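Local coordinates for protein NADH dehydrogenase, putative (Plasmodium falciparum, PDB 5JWC) that binds FAD and the quinolone inhibitor RYL-552 and, as a type II NADH dehydrogenase of the malaria parasite, probably passes electrons from NADH to ubiquinone, at residues A[190-196]-A[227-232]; A[209-215]-A[516-520]; A[248-253]-A[464-470]; A[457-461]-A[471-475]. All coordinates share one frame; numbering follows the deposited sequence.

Interaction 1: A[190-196]-A[227-232]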
# COMPACT_ATOMS: atom_id res chain seq x y z
N HIS A 190 18.86 0.84 -16.31
CA HIS A 190 18.26 0.45 -17.58
C HIS A 190 17.03 -0.41 -17.32
O HIS A 190 17.13 -1.49 -16.77
CB HIS A 190 19.27 -0.30 -18.47
CG HIS A 190 18.65 -0.82 -19.72
ND1 HIS A 190 18.84 -2.12 -20.16
CD2 HIS A 190 17.81 -0.25 -20.62
CE1 HIS A 190 18.16 -2.30 -21.29
NE2 HIS A 190 17.53 -1.18 -21.58
N VAL A 191 15.87 0.10 -17.70
CA VAL A 191 14.64 -0.66 -17.54
C VAL A 191 14.30 -1.27 -18.89
O VAL A 191 14.32 -0.58 -19.91
CB VAL A 191 13.47 0.22 -17.04
CG1 VAL A 191 12.20 -0.62 -16.88
CG2 VAL A 191 13.85 0.89 -15.70
N ALA A 192 14.05 -2.56 -18.89
CA ALA A 192 13.72 -3.30 -20.10
C ALA A 192 12.35 -3.91 -19.95
O ALA A 192 12.07 -4.57 -18.94
CB ALA A 192 14.75 -4.39 -20.36
N VAL A 193 11.50 -3.67 -20.94
CA VAL A 193 10.15 -4.19 -20.92
C VAL A 193 10.00 -5.15 -22.09
O VAL A 193 10.22 -4.78 -23.25
CB VAL A 193 9.11 -3.06 -21.01
CG1 VAL A 193 7.70 -3.64 -21.12
CG2 VAL A 193 9.24 -2.10 -19.80
N VAL A 194 9.63 -6.39 -21.79
CA VAL A 194 9.54 -7.41 -22.81
C VAL A 194 8.10 -7.63 -23.26
O VAL A 194 7.27 -8.13 -22.50
CB VAL A 194 10.11 -8.73 -22.30
CG1 VAL A 194 10.07 -9.80 -23.41
CG2 VAL A 194 11.52 -8.51 -21.79
N GLY A 195 7.81 -7.24 -24.49
CA GLY A 195 6.49 -7.42 -25.05
C GLY A 195 5.93 -6.13 -25.63
O GLY A 195 5.82 -5.15 -24.90
N GLY A 196 5.59 -6.13 -26.92
CA GLY A 196 5.14 -4.93 -27.60
C GLY A 196 3.63 -4.79 -27.71
O GLY A 196 3.12 -3.93 -28.43
N SER A 227 17.67 4.70 -18.73
CA SER A 227 17.18 4.36 -20.05
C SER A 227 16.06 3.34 -19.97
O SER A 227 15.93 2.61 -18.98
CB SER A 227 18.31 3.82 -20.94
OG SER A 227 18.98 2.73 -20.30
N ILE A 228 15.26 3.29 -21.03
CA ILE A 228 14.22 2.29 -21.17
C ILE A 228 14.26 1.68 -22.55
O ILE A 228 14.35 2.40 -23.55
CB ILE A 228 12.82 2.87 -21.00
CG1 ILE A 228 12.70 3.77 -19.79
CG2 ILE A 228 11.78 1.75 -20.93
CD1 ILE A 228 11.30 4.41 -19.74
N SER A 229 14.14 0.35 -22.61
CA SER A 229 14.04 -0.35 -23.87
C SER A 229 12.76 -1.18 -23.86
O SER A 229 12.42 -1.75 -22.83
CB SER A 229 15.26 -1.26 -24.10
OG SER A 229 16.46 -0.52 -24.07
N ILE A 230 12.07 -1.27 -24.99
CA ILE A 230 10.97 -2.22 -25.12
C ILE A 230 11.32 -3.23 -26.21
O ILE A 230 11.83 -2.87 -27.27
CB ILE A 230 9.61 -1.51 -25.40
CG1 ILE A 230 8.46 -2.52 -25.48
CG2 ILE A 230 9.67 -0.63 -26.63
CD1 ILE A 230 7.08 -1.85 -25.55
N ILE A 231 11.07 -4.50 -25.92
CA ILE A 231 11.51 -5.58 -26.80
C ILE A 231 10.31 -6.33 -27.35
O ILE A 231 9.45 -6.78 -26.58
CB ILE A 231 12.44 -6.54 -26.04
CG1 ILE A 231 13.73 -5.81 -25.64
CG2 ILE A 231 12.76 -7.77 -26.89
CD1 ILE A 231 14.11 -6.04 -24.22
N GLU A 232 10.26 -6.48 -28.67
CA GLU A 232 9.10 -7.09 -29.32
C GLU A 232 9.53 -7.92 -30.55
O GLU A 232 10.27 -7.43 -31.40
CB GLU A 232 8.10 -6.00 -29.69
CG GLU A 232 6.99 -6.39 -30.68
CD GLU A 232 6.20 -7.62 -30.27
OE1 GLU A 232 6.00 -7.85 -29.04
OE2 GLU A 232 5.79 -8.38 -31.17
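H190 lays its imidazole along the neighbouring strand and touches two serines there, S227 and S229. With CG anti to the backbone N (chi1 174°), the side chain leaves its own strand beside the carbonyl carbon and runs past S227, whose OG lies 3.6 Å from both H190 CB and H190 CG. Next, H190 CD2 comes within 3.2 Å of that same S227 OG, which meets the ring obliquely. On the other flank ND1 is taken by the carbonyl of S289. CE1 and NE2 are turned to S229: CE1 lies 3.7 Å from S229 OG, and NE2 makes a 2.8 Å hydrogen bond with S229 OG at the ring edge. Both imidazole nitrogens are therefore engaged, which fixes the turn of the ring.

Beneath it, strands 190-194 and 227-232 form a parallel ladder, the beginning of a second Rossmann-type nucleotide-binding fold beside the FAD one. Five main-chain bonds alternate between the strands, from V191 N to S227 O through to G195 N and I231 O (2.7 Å). V193, I228 and I230 face T204 of helix 198-218, while I231 CD1 reaches A192 CB at 4.2 Å on the histidine side.

G195 starts a GxGxxG-like turn, consistent with an NADH site. E232, bent at chi2, curls back: its OE1 accepts from G196 N at 2.8 Å, met on the anti side, while OE2 takes the amide of G234.

Interaction 2: A[209-215]-A[516-520]. With 4W0 (5-fluoro-3-methyl-2-{4-[4-(trifluoromethoxy)benzyl]phenyl}quinolin-4(1H)-one), chain M; 4W0 (5-fluoro-3-methyl-2-{4-[4-(trifluoromethoxy)benzyl]phenyl}quinolin-4(1H)-one), chain L.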
# COMPACT_ATOMS: atom_id res chain seq x y z
N ASP A 209 7.02 8.66 -18.65
CA ASP A 209 6.45 9.87 -18.07
C ASP A 209 6.99 10.14 -16.66
O ASP A 209 7.41 11.25 -16.34
CB ASP A 209 4.93 9.79 -18.00
CG ASP A 209 4.25 9.84 -19.37
OD1 ASP A 209 4.91 10.13 -20.40
OD2 ASP A 209 3.03 9.59 -19.40
N PHE A 210 6.96 9.11 -15.82
CA PHE A 210 7.47 9.19 -14.45
C PHE A 210 8.94 9.70 -14.46
O PHE A 210 9.28 10.67 -13.76
CB PHE A 210 7.35 7.82 -13.78
CG PHE A 210 7.58 7.82 -12.30
CD1 PHE A 210 7.41 8.98 -11.56
CD2 PHE A 210 7.96 6.67 -11.64
CE1 PHE A 210 7.62 8.98 -10.17
CE2 PHE A 210 8.18 6.67 -10.26
CZ PHE A 210 8.01 7.84 -9.53
N ILE A 211 9.77 9.05 -15.26
CA ILE A 211 11.18 9.41 -15.41
C ILE A 211 11.38 10.86 -15.88
O ILE A 211 12.21 11.61 -15.31
CB ILE A 211 11.87 8.42 -16.38
CG1 ILE A 211 11.95 7.04 -15.70
CG2 ILE A 211 13.28 8.87 -16.76
CD1 ILE A 211 12.23 5.88 -16.64
N ASN A 212 10.61 11.27 -16.88
CA ASN A 212 10.70 12.62 -17.41
C ASN A 212 10.11 13.70 -16.52
O ASN A 212 10.38 14.87 -16.74
CB ASN A 212 10.01 12.69 -18.78
CG ASN A 212 10.90 12.19 -19.89
OD1 ASN A 212 12.11 12.38 -19.84
ND2 ASN A 212 10.32 11.54 -20.88
N LYS A 213 9.29 13.32 -15.55
CA LYS A 213 8.70 14.35 -14.70
C LYS A 213 9.22 14.30 -13.26
O LYS A 213 10.18 14.98 -12.93
CB LYS A 213 7.18 14.23 -14.70
CG LYS A 213 6.50 15.45 -14.09
CD LYS A 213 4.99 15.32 -14.08
CE LYS A 213 4.32 16.65 -13.77
NZ LYS A 213 2.83 16.52 -13.81
N GLU A 214 8.60 13.49 -12.41
CA GLU A 214 8.94 13.49 -10.99
C GLU A 214 10.37 13.02 -10.73
O GLU A 214 11.06 13.58 -9.89
CB GLU A 214 7.95 12.63 -10.19
CG GLU A 214 6.53 13.22 -10.12
CD GLU A 214 5.64 12.80 -11.28
OE1 GLU A 214 6.14 12.15 -12.24
OE2 GLU A 214 4.42 13.11 -11.22
N VAL A 215 10.82 12.01 -11.47
CA VAL A 215 12.15 11.47 -11.26
C VAL A 215 13.21 12.49 -11.68
O VAL A 215 14.19 12.72 -10.96
CB VAL A 215 12.35 10.14 -12.03
CG1 VAL A 215 13.80 9.69 -11.93
CG2 VAL A 215 11.42 9.06 -11.46
N GLY A 516 1.99 15.64 -7.84
CA GLY A 516 2.84 14.67 -8.52
C GLY A 516 2.69 13.24 -8.01
O GLY A 516 2.04 13.01 -7.00
N ARG A 517 3.30 12.29 -8.71
CA ARG A 517 3.27 10.90 -8.27
C ARG A 517 4.11 10.69 -7.01
O ARG A 517 5.10 11.37 -6.79
CB ARG A 517 3.73 9.98 -9.41
CG ARG A 517 2.71 9.92 -10.55
CD ARG A 517 3.29 9.18 -11.74
NE ARG A 517 4.03 10.11 -12.55
CZ ARG A 517 3.70 10.46 -13.78
NH1 ARG A 517 4.45 11.34 -14.42
NH2 ARG A 517 2.64 9.92 -14.38
N PRO A 518 3.67 9.76 -6.14
CA PRO A 518 4.34 9.52 -4.85
C PRO A 518 5.62 8.69 -4.99
O PRO A 518 5.74 7.88 -5.91
CB PRO A 518 3.27 8.76 -4.05
CG PRO A 518 2.48 8.03 -5.10
CD PRO A 518 2.42 8.99 -6.27
N PHE A 519 6.55 8.90 -4.07
CA PHE A 519 7.76 8.11 -4.00
C PHE A 519 7.76 7.16 -2.79
O PHE A 519 8.70 6.40 -2.60
CB PHE A 519 8.99 9.03 -3.95
CG PHE A 519 9.32 9.65 -5.28
CD1 PHE A 519 10.24 9.03 -6.12
CD2 PHE A 519 8.69 10.80 -5.70
CE1 PHE A 519 10.54 9.57 -7.37
CE2 PHE A 519 8.99 11.36 -6.95
CZ PHE A 519 9.91 10.74 -7.78
N ILE A 520 6.69 7.19 -1.99
CA ILE A 520 6.62 6.35 -0.80
C ILE A 520 6.60 4.87 -1.18
O ILE A 520 5.84 4.45 -2.06
CB ILE A 520 5.39 6.69 0.09
CG1 ILE A 520 5.25 5.71 1.26
CG2 ILE A 520 4.13 6.69 -0.72
CD1 ILE A 520 6.39 5.86 2.26
C1 4W0 M . -2.89 7.47 -18.36
C2 4W0 M . -1.70 8.19 -18.12
C3 4W0 M . -1.69 9.59 -18.25
C4 4W0 M . -2.86 10.29 -18.61
C5 4W0 M . -4.04 9.58 -18.84
C6 4W0 M . -4.06 8.18 -18.72
O1 4W0 M . 8.55 15.69 -21.06
C7 4W0 M . -2.83 11.79 -18.73
C8 4W0 M . -1.59 12.52 -18.50
C9 4W0 M . -0.38 11.77 -18.12
C10 4W0 M . 0.98 12.39 -17.88
C11 4W0 M . 1.64 13.06 -18.91
C12 4W0 M . 2.90 13.61 -18.73
C13 4W0 M . 3.50 13.43 -17.50
C14 4W0 M . 2.88 12.74 -16.49
C15 4W0 M . 1.62 12.21 -16.67
O2 4W0 M . -3.83 12.40 -19.04
N 4W0 M . -0.43 10.34 -18.00
C16 4W0 M . 4.86 13.95 -17.13
C17 4W0 M . 5.82 14.37 -18.20
C18 4W0 M . 6.17 13.52 -19.24
C19 4W0 M . 7.08 13.96 -20.20
C20 4W0 M . 7.64 15.24 -20.09
C21 4W0 M . 7.29 16.08 -19.04
C22 4W0 M . 6.39 15.64 -18.09
C23 4W0 M . -1.59 14.03 -18.63
F1 4W0 M . -5.15 10.24 -19.18
C24 4W0 M . 7.99 16.29 -22.20
F2 4W0 M . 7.30 15.35 -22.86
F3 4W0 M . 8.97 16.75 -23.00
F4 4W0 M . 7.18 17.29 -21.82
C1 4W0 L . 0.91 3.12 -6.75
C2 4W0 L . 1.46 2.64 -5.55
C3 4W0 L . 1.32 3.42 -4.39
C4 4W0 L . 0.63 4.65 -4.38
C5 4W0 L . 0.09 5.11 -5.58
C6 4W0 L . 0.21 4.36 -6.75
O1 4W0 L . 8.55 -0.30 4.70
C7 4W0 L . 0.48 5.46 -3.12
C8 4W0 L . 1.06 4.95 -1.89
C9 4W0 L . 1.78 3.66 -1.94
C10 4W0 L . 2.36 2.97 -0.75
C11 4W0 L . 1.40 2.65 0.22
C12 4W0 L . 1.77 2.00 1.36
C13 4W0 L . 3.09 1.63 1.51
C14 4W0 L . 4.05 1.90 0.54
C15 4W0 L . 3.67 2.57 -0.61
O2 4W0 L . -0.09 6.53 -3.10
N 4W0 L . 1.89 2.90 -3.14
C16 4W0 L . 3.35 0.89 2.78
C17 4W0 L . 4.75 0.62 3.26
C18 4W0 L . 5.61 1.66 3.56
C19 4W0 L . 6.88 1.36 4.05
C20 4W0 L . 7.26 0.03 4.22
C21 4W0 L . 6.37 -1.00 3.92
C22 4W0 L . 5.11 -0.70 3.44
C23 4W0 L . 0.89 5.77 -0.62
F1 4W0 L . -0.56 6.27 -5.60
C24 4W0 L . 9.70 -0.02 3.90
F2 4W0 L . 9.39 -0.21 2.61
F3 4W0 L . 10.75 -0.80 4.25
F4 4W0 L . 10.08 1.25 4.12
O HOH W 1 1.55 8.86 -17.15
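E214 and R517 form the tight centre of this contact between helix 198-218 and the C-terminal tail. A single carboxylate oxygen, E214 OE1, receives two N-H groups: R517 NH1 at 2.9 Å on its syn lone pair, and R517 NE at 3.0 Å from above the carboxylate plane. That oxygen lies close to the guanidinium plane, although the two flat groups are turned 69° apart. The other oxygen, E214 OE2, takes the backbone N of R517 at 2.9 Å. Dense packing continues beside the salt bridge, where F210 CZ sits over a face of the F519 ring and E214 CB comes to its edge, 3.6 Å from F519 CE2.

Toward the chain M inhibitor the contact is partly exposed and water-mediated, without direct bonds between the two segments. A water accepts from the quinolone N of this 4W0 (2.6 Å), donates to D209 OD2 (2.8 Å) and receives a weak bond from R517 NH2. K213 and N212 line the inhibitor's benzyl arm, while D209 is also bonded to Y463. P518 and I520 touch the second, chain L molecule.

Three N-H donors converging on one buried carboxylate would favour its ionised form, which probably holds R517 beside the phenyl ring of the chain M inhibitor.

Interaction 3: A[248-253]-A[464-470]. With 4W0 (5-fluoro-3-methyl-2-{4-[4-(trifluoromethoxy)benzyl]phenyl}quinolin-4(1H)-one), chain M.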
# COMPACT_ATOMS: atom_id res chain seq x y z
N PHE A 248 2.66 5.47 -35.28
CA PHE A 248 2.59 6.63 -34.39
C PHE A 248 3.15 6.30 -33.00
O PHE A 248 3.83 7.13 -32.39
CB PHE A 248 1.15 7.13 -34.27
CG PHE A 248 0.98 8.25 -33.29
CD1 PHE A 248 1.71 9.42 -33.42
CD2 PHE A 248 0.08 8.14 -32.24
CE1 PHE A 248 1.55 10.45 -32.51
CE2 PHE A 248 -0.09 9.17 -31.34
CZ PHE A 248 0.65 10.32 -31.47
N THR A 249 2.89 5.09 -32.52
CA THR A 249 3.41 4.65 -31.23
C THR A 249 4.94 4.55 -31.23
O THR A 249 5.59 5.05 -30.30
CB THR A 249 2.79 3.28 -30.81
OG1 THR A 249 1.37 3.40 -30.75
CG2 THR A 249 3.31 2.86 -29.45
N LYS A 250 5.51 3.92 -32.26
CA LYS A 250 6.97 3.80 -32.38
C LYS A 250 7.61 5.17 -32.47
O LYS A 250 8.68 5.43 -31.90
CB LYS A 250 7.35 2.98 -33.63
CG LYS A 250 8.85 3.03 -33.95
CD LYS A 250 9.27 1.93 -34.93
CE LYS A 250 8.83 0.54 -34.50
NZ LYS A 250 9.23 -0.48 -35.51
N GLU A 251 6.97 6.06 -33.22
CA GLU A 251 7.44 7.42 -33.37
C GLU A 251 7.37 8.20 -32.06
O GLU A 251 8.28 8.96 -31.73
CB GLU A 251 6.63 8.10 -34.47
CG GLU A 251 6.77 9.59 -34.58
CD GLU A 251 5.85 10.12 -35.66
OE1 GLU A 251 5.11 11.11 -35.40
OE2 GLU A 251 5.84 9.52 -36.76
N ASN A 252 6.29 8.02 -31.31
CA ASN A 252 6.17 8.69 -30.02
C ASN A 252 7.28 8.18 -29.08
O ASN A 252 7.92 8.96 -28.38
CB ASN A 252 4.78 8.48 -29.42
CG ASN A 252 4.42 9.54 -28.39
OD1 ASN A 252 4.67 10.72 -28.61
ND2 ASN A 252 3.85 9.11 -27.26
N PHE A 253 7.54 6.87 -29.10
CA PHE A 253 8.58 6.28 -28.26
C PHE A 253 9.98 6.81 -28.67
O PHE A 253 10.76 7.19 -27.80
CB PHE A 253 8.54 4.74 -28.32
CG PHE A 253 7.52 4.12 -27.36
CD1 PHE A 253 6.49 4.88 -26.82
CD2 PHE A 253 7.63 2.79 -26.99
CE1 PHE A 253 5.56 4.31 -25.92
CE2 PHE A 253 6.70 2.20 -26.09
CZ PHE A 253 5.67 2.97 -25.56
N ILE A 464 0.17 5.91 -24.62
CA ILE A 464 1.50 5.66 -25.20
C ILE A 464 2.54 6.74 -24.84
O ILE A 464 3.62 6.81 -25.47
CB ILE A 464 1.43 5.50 -26.75
CG1 ILE A 464 1.06 6.82 -27.44
CG2 ILE A 464 0.46 4.37 -27.15
CD1 ILE A 464 1.26 6.78 -28.95
N GLY A 465 2.24 7.54 -23.83
CA GLY A 465 3.23 8.45 -23.28
C GLY A 465 3.05 9.90 -23.71
O GLY A 465 2.54 10.18 -24.80
N ASN A 466 3.47 10.80 -22.84
CA ASN A 466 3.46 12.23 -23.12
C ASN A 466 2.10 12.74 -23.58
O ASN A 466 2.01 13.43 -24.60
CB ASN A 466 4.53 12.58 -24.16
CG ASN A 466 4.79 14.08 -24.25
OD1 ASN A 466 4.74 14.79 -23.25
ND2 ASN A 466 5.05 14.57 -25.46
N HIS A 467 1.07 12.35 -22.83
CA HIS A 467 -0.32 12.79 -23.02
C HIS A 467 -1.01 12.11 -24.20
O HIS A 467 -2.19 12.35 -24.44
CB HIS A 467 -0.41 14.31 -23.20
CG HIS A 467 0.17 15.08 -22.06
ND1 HIS A 467 1.53 15.24 -21.88
CD2 HIS A 467 -0.42 15.73 -21.03
CE1 HIS A 467 1.75 15.95 -20.79
NE2 HIS A 467 0.58 16.26 -20.25
N GLN A 468 -0.28 11.28 -24.94
CA GLN A 468 -0.85 10.67 -26.14
C GLN A 468 -1.59 9.35 -25.88
O GLN A 468 -1.04 8.38 -25.33
CB GLN A 468 0.26 10.44 -27.18
CG GLN A 468 1.16 11.64 -27.41
CD GLN A 468 0.39 12.88 -27.85
OE1 GLN A 468 -0.37 12.84 -28.83
NE2 GLN A 468 0.56 13.98 -27.13
N VAL A 469 -2.86 9.35 -26.27
CA VAL A 469 -3.69 8.16 -26.23
C VAL A 469 -4.07 7.75 -27.65
O VAL A 469 -4.41 8.61 -28.48
CB VAL A 469 -4.96 8.39 -25.40
CG1 VAL A 469 -5.99 7.28 -25.65
CG2 VAL A 469 -4.62 8.48 -23.88
N VAL A 470 -3.99 6.46 -27.95
CA VAL A 470 -4.49 5.94 -29.21
C VAL A 470 -5.70 5.05 -28.96
O VAL A 470 -5.84 4.46 -27.88
CB VAL A 470 -3.43 5.16 -29.98
CG1 VAL A 470 -2.25 6.08 -30.32
CG2 VAL A 470 -2.96 3.95 -29.16
C1 4W0 M . -2.89 7.47 -18.36
C2 4W0 M . -1.70 8.19 -18.12
C3 4W0 M . -1.69 9.59 -18.25
C4 4W0 M . -2.86 10.29 -18.61
C5 4W0 M . -4.04 9.58 -18.84
C6 4W0 M . -4.06 8.18 -18.72
O1 4W0 M . 8.55 15.69 -21.06
C7 4W0 M . -2.83 11.79 -18.73
C8 4W0 M . -1.59 12.52 -18.50
C9 4W0 M . -0.38 11.77 -18.12
C10 4W0 M . 0.98 12.39 -17.88
C11 4W0 M . 1.64 13.06 -18.91
C12 4W0 M . 2.90 13.61 -18.73
C13 4W0 M . 3.50 13.43 -17.50
C14 4W0 M . 2.88 12.74 -16.49
C15 4W0 M . 1.62 12.21 -16.67
O2 4W0 M . -3.83 12.40 -19.04
N 4W0 M . -0.43 10.34 -18.00
C16 4W0 M . 4.86 13.95 -17.13
C17 4W0 M . 5.82 14.37 -18.20
C18 4W0 M . 6.17 13.52 -19.24
C19 4W0 M . 7.08 13.96 -20.20
C20 4W0 M . 7.64 15.24 -20.09
C21 4W0 M . 7.29 16.08 -19.04
C22 4W0 M . 6.39 15.64 -18.09
C23 4W0 M . -1.59 14.03 -18.63
F1 4W0 M . -5.15 10.24 -19.18
C24 4W0 M . 7.99 16.29 -22.20
F2 4W0 M . 7.30 15.35 -22.86
F3 4W0 M . 8.97 16.75 -23.00
F4 4W0 M . 7.18 17.29 -21.82
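F248, I464 and N252 carry this meeting of helix 243-255 with a beta hairpin. In I464, CG1 stands between the backbone N and the carbonyl carbon (chi1 68°), a turn that carries CD1 to the helix, where it lies 3.6 Å from F248 CE2 and also touches T249. The rim of the F248 ring meets V470 CG1, 3.7 Å from F248 CD2, and Q468 OE1, 3.8 Å from F248 CZ; ring and amide planes are nearly perpendicular (84°).

N252 extends with CG anti to its backbone N (chi1 -158°), and its ND2 serves two successive carbonyls, I464 O at 2.9 Å and G465 O at 3.0 Å. It stands above both carbonyl planes. G465 O accepts the amide of Q468 as well, from the opposite face. Q468 doubles back so that NE2 reaches N466 O at 3.0 Å, and its OE1 is held by the amide of G481.

At the tip, C11 of the inhibitor's tilted phenyl ring lies over one face of H467. These side chains join helix 243-255 to a hairpin with a two-residue loop, N466 and H467, in a type I' turn from G465 to Q468 that forms part of the quinolone pocket.

Interaction 4: A[457-461]-A[471-475]. With TRT (fragment of triton X-100), chain J.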
# COMPACT_ATOMS: atom_id res chain seq x y z
N TRP A 457 -17.49 -6.57 -30.27
CA TRP A 457 -16.25 -5.82 -30.13
C TRP A 457 -16.55 -4.33 -29.91
O TRP A 457 -17.30 -3.71 -30.67
CB TRP A 457 -15.36 -6.00 -31.35
CG TRP A 457 -14.07 -5.25 -31.22
CD1 TRP A 457 -13.14 -5.37 -30.22
CD2 TRP A 457 -13.58 -4.25 -32.11
NE1 TRP A 457 -12.09 -4.50 -30.44
CE2 TRP A 457 -12.34 -3.81 -31.60
CE3 TRP A 457 -14.07 -3.69 -33.29
CZ2 TRP A 457 -11.58 -2.83 -32.24
CZ3 TRP A 457 -13.32 -2.72 -33.93
CH2 TRP A 457 -12.08 -2.29 -33.40
N LYS A 458 -15.97 -3.76 -28.86
CA LYS A 458 -16.26 -2.36 -28.52
C LYS A 458 -15.06 -1.45 -28.79
O LYS A 458 -15.14 -0.24 -28.65
CB LYS A 458 -16.65 -2.25 -27.05
CG LYS A 458 -17.72 -3.26 -26.59
CD LYS A 458 -19.11 -2.77 -26.91
CE LYS A 458 -20.18 -3.72 -26.36
NZ LYS A 458 -20.03 -3.95 -24.89
N GLY A 459 -13.93 -2.04 -29.17
CA GLY A 459 -12.74 -1.25 -29.42
C GLY A 459 -11.68 -1.39 -28.34
O GLY A 459 -11.89 -1.99 -27.29
N SER A 460 -10.51 -0.82 -28.63
CA SER A 460 -9.37 -0.88 -27.73
C SER A 460 -8.73 0.49 -27.59
O SER A 460 -8.80 1.31 -28.51
CB SER A 460 -8.32 -1.87 -28.24
OG SER A 460 -8.91 -3.12 -28.55
N LEU A 461 -8.09 0.70 -26.44
CA LEU A 461 -7.49 1.96 -26.06
C LEU A 461 -6.10 1.70 -25.53
O LEU A 461 -5.89 0.71 -24.83
CB LEU A 461 -8.31 2.64 -24.95
CG LEU A 461 -9.05 3.92 -25.26
CD1 LEU A 461 -10.21 3.47 -26.14
CD2 LEU A 461 -9.57 4.56 -24.00
N ALA A 471 -6.58 4.97 -29.94
CA ALA A 471 -7.75 4.11 -29.81
C ALA A 471 -8.13 3.54 -31.17
O ALA A 471 -8.16 4.26 -32.17
CB ALA A 471 -8.91 4.86 -29.21
N ASP A 472 -8.40 2.24 -31.18
CA ASP A 472 -8.82 1.51 -32.37
C ASP A 472 -10.25 1.05 -32.09
O ASP A 472 -10.45 0.09 -31.36
CB ASP A 472 -7.87 0.33 -32.62
CG ASP A 472 -8.28 -0.54 -33.80
OD1 ASP A 472 -7.70 -1.64 -33.94
OD2 ASP A 472 -9.19 -0.15 -34.56
N LEU A 473 -11.22 1.79 -32.62
CA LEU A 473 -12.63 1.55 -32.31
C LEU A 473 -13.41 1.14 -33.57
O LEU A 473 -12.90 1.29 -34.68
CB LEU A 473 -13.25 2.80 -31.70
CG LEU A 473 -12.51 3.33 -30.47
CD1 LEU A 473 -13.01 4.71 -30.13
CD2 LEU A 473 -12.71 2.39 -29.27
N PRO A 474 -14.63 0.61 -33.39
CA PRO A 474 -15.46 0.48 -34.58
C PRO A 474 -15.70 1.88 -35.15
O PRO A 474 -16.14 2.76 -34.41
CB PRO A 474 -16.78 -0.12 -34.06
CG PRO A 474 -16.40 -0.78 -32.76
CD PRO A 474 -15.31 0.09 -32.19
N TYR A 475 -15.35 2.07 -36.42
CA TYR A 475 -15.63 3.31 -37.17
C TYR A 475 -14.72 4.51 -36.87
O TYR A 475 -14.85 5.52 -37.55
CB TYR A 475 -17.09 3.73 -36.99
CG TYR A 475 -18.05 2.61 -37.27
CD1 TYR A 475 -18.19 2.09 -38.54
CD2 TYR A 475 -18.82 2.05 -36.24
CE1 TYR A 475 -19.07 1.05 -38.81
CE2 TYR A 475 -19.71 1.00 -36.49
CZ TYR A 475 -19.83 0.51 -37.78
OH TYR A 475 -20.69 -0.52 -38.05
C25 TRT J . -16.27 -3.58 -20.25
O24 TRT J . -15.04 -3.49 -19.59
C23 TRT J . -14.06 -4.28 -20.26
C22 TRT J . -12.74 -3.57 -20.19
O21 TRT J . -12.61 -2.69 -21.34
C20 TRT J . -11.47 -1.86 -21.22
C19 TRT J . -11.12 -1.25 -22.57
O18 TRT J . -12.12 -0.32 -23.07
C17 TRT J . -11.94 -0.05 -24.45
C16 TRT J . -13.05 0.93 -24.93
O15 TRT J . -14.30 0.24 -25.21
C12 TRT J . -15.34 1.15 -24.84
C13 TRT J . -15.33 2.45 -25.42
C14 TRT J . -16.31 3.38 -25.05
C11 TRT J . -16.31 0.79 -23.91
C10 TRT J . -17.30 1.73 -23.54
C9 TRT J . -17.30 3.02 -24.11
C6 TRT J . -18.37 4.04 -23.70
C8 TRT J . -19.65 3.88 -24.56
C7 TRT J . -18.75 3.73 -22.25
C5 TRT J . -17.69 5.48 -23.66
C1 TRT J . -18.03 6.68 -24.65
C2 TRT J . -17.94 6.33 -26.14
C4 TRT J . -19.36 7.34 -24.27
C3 TRT J . -16.97 7.75 -24.42
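The open end of an antiparallel beta hairpin, strands 460-465 and 468-473, is closed by this contact within the C-terminal domain. S460 and D472 form a hydrogen-bonded pair: S460 N donates to D472 O, and D472 N returns to S460 O, each at 2.9 Å. One step further in, L461 and A471 make the non-hydrogen-bonded pair, and L461 CD1 rests on A471 CB at 3.6 Å. The same methyl also approaches L473 CD2, so one side of the hairpin is a small apolar patch, which F487, W488 and V491 of helix 484-495 cover further.

Beyond the last bonded pair, W457 continues the association without main-chain bonds. With its CG anti to the backbone N (chi1 -179°), the indole turns back across the opposite strand. P474 packs over one face in a CH-pi contact, its CD 4.2 Å from the centroid of the W457 six-membered ring and 24° off the normal. D472 O approaches the ring obliquely, 3.3 Å from W457 CZ2, whereas D472 OD2 lies at the edge, in the ring plane near CH2. G459 N lies over the same face as P474, and L473 CD2 packs 3.6 Å from G459 CA.

Detergent reaches this end: TRT C17 lies 3.4 Å from G459 O, which also accepts a bond from Q425. A471 pairs with L478, so the hairpin belongs to a three-stranded antiparallel sheet, with a tryptophan-proline pair at its open end.

Interaction 1 lies in the five-stranded parallel sheet, and helices following its two strands lead on to the others: helix 198-218 to interaction 2 and helix 243-255 to interaction 3. The centres of 1 and 3 are about 15 Å apart, and I230 packs on F253. Interactions 3 and 4 share the hairpin 460-465/468-473, one at its turn and the other at its open end, about 17 Å apart between centres. Interaction 2 closes a long loop in the chain within which 3 and 4 are nested. D209 probably bonds to N466, and interactions 2 and 3 touch one inhibitor molecule, so one of the quinolone sites lies where C-terminal elements meet the dinucleotide-binding core.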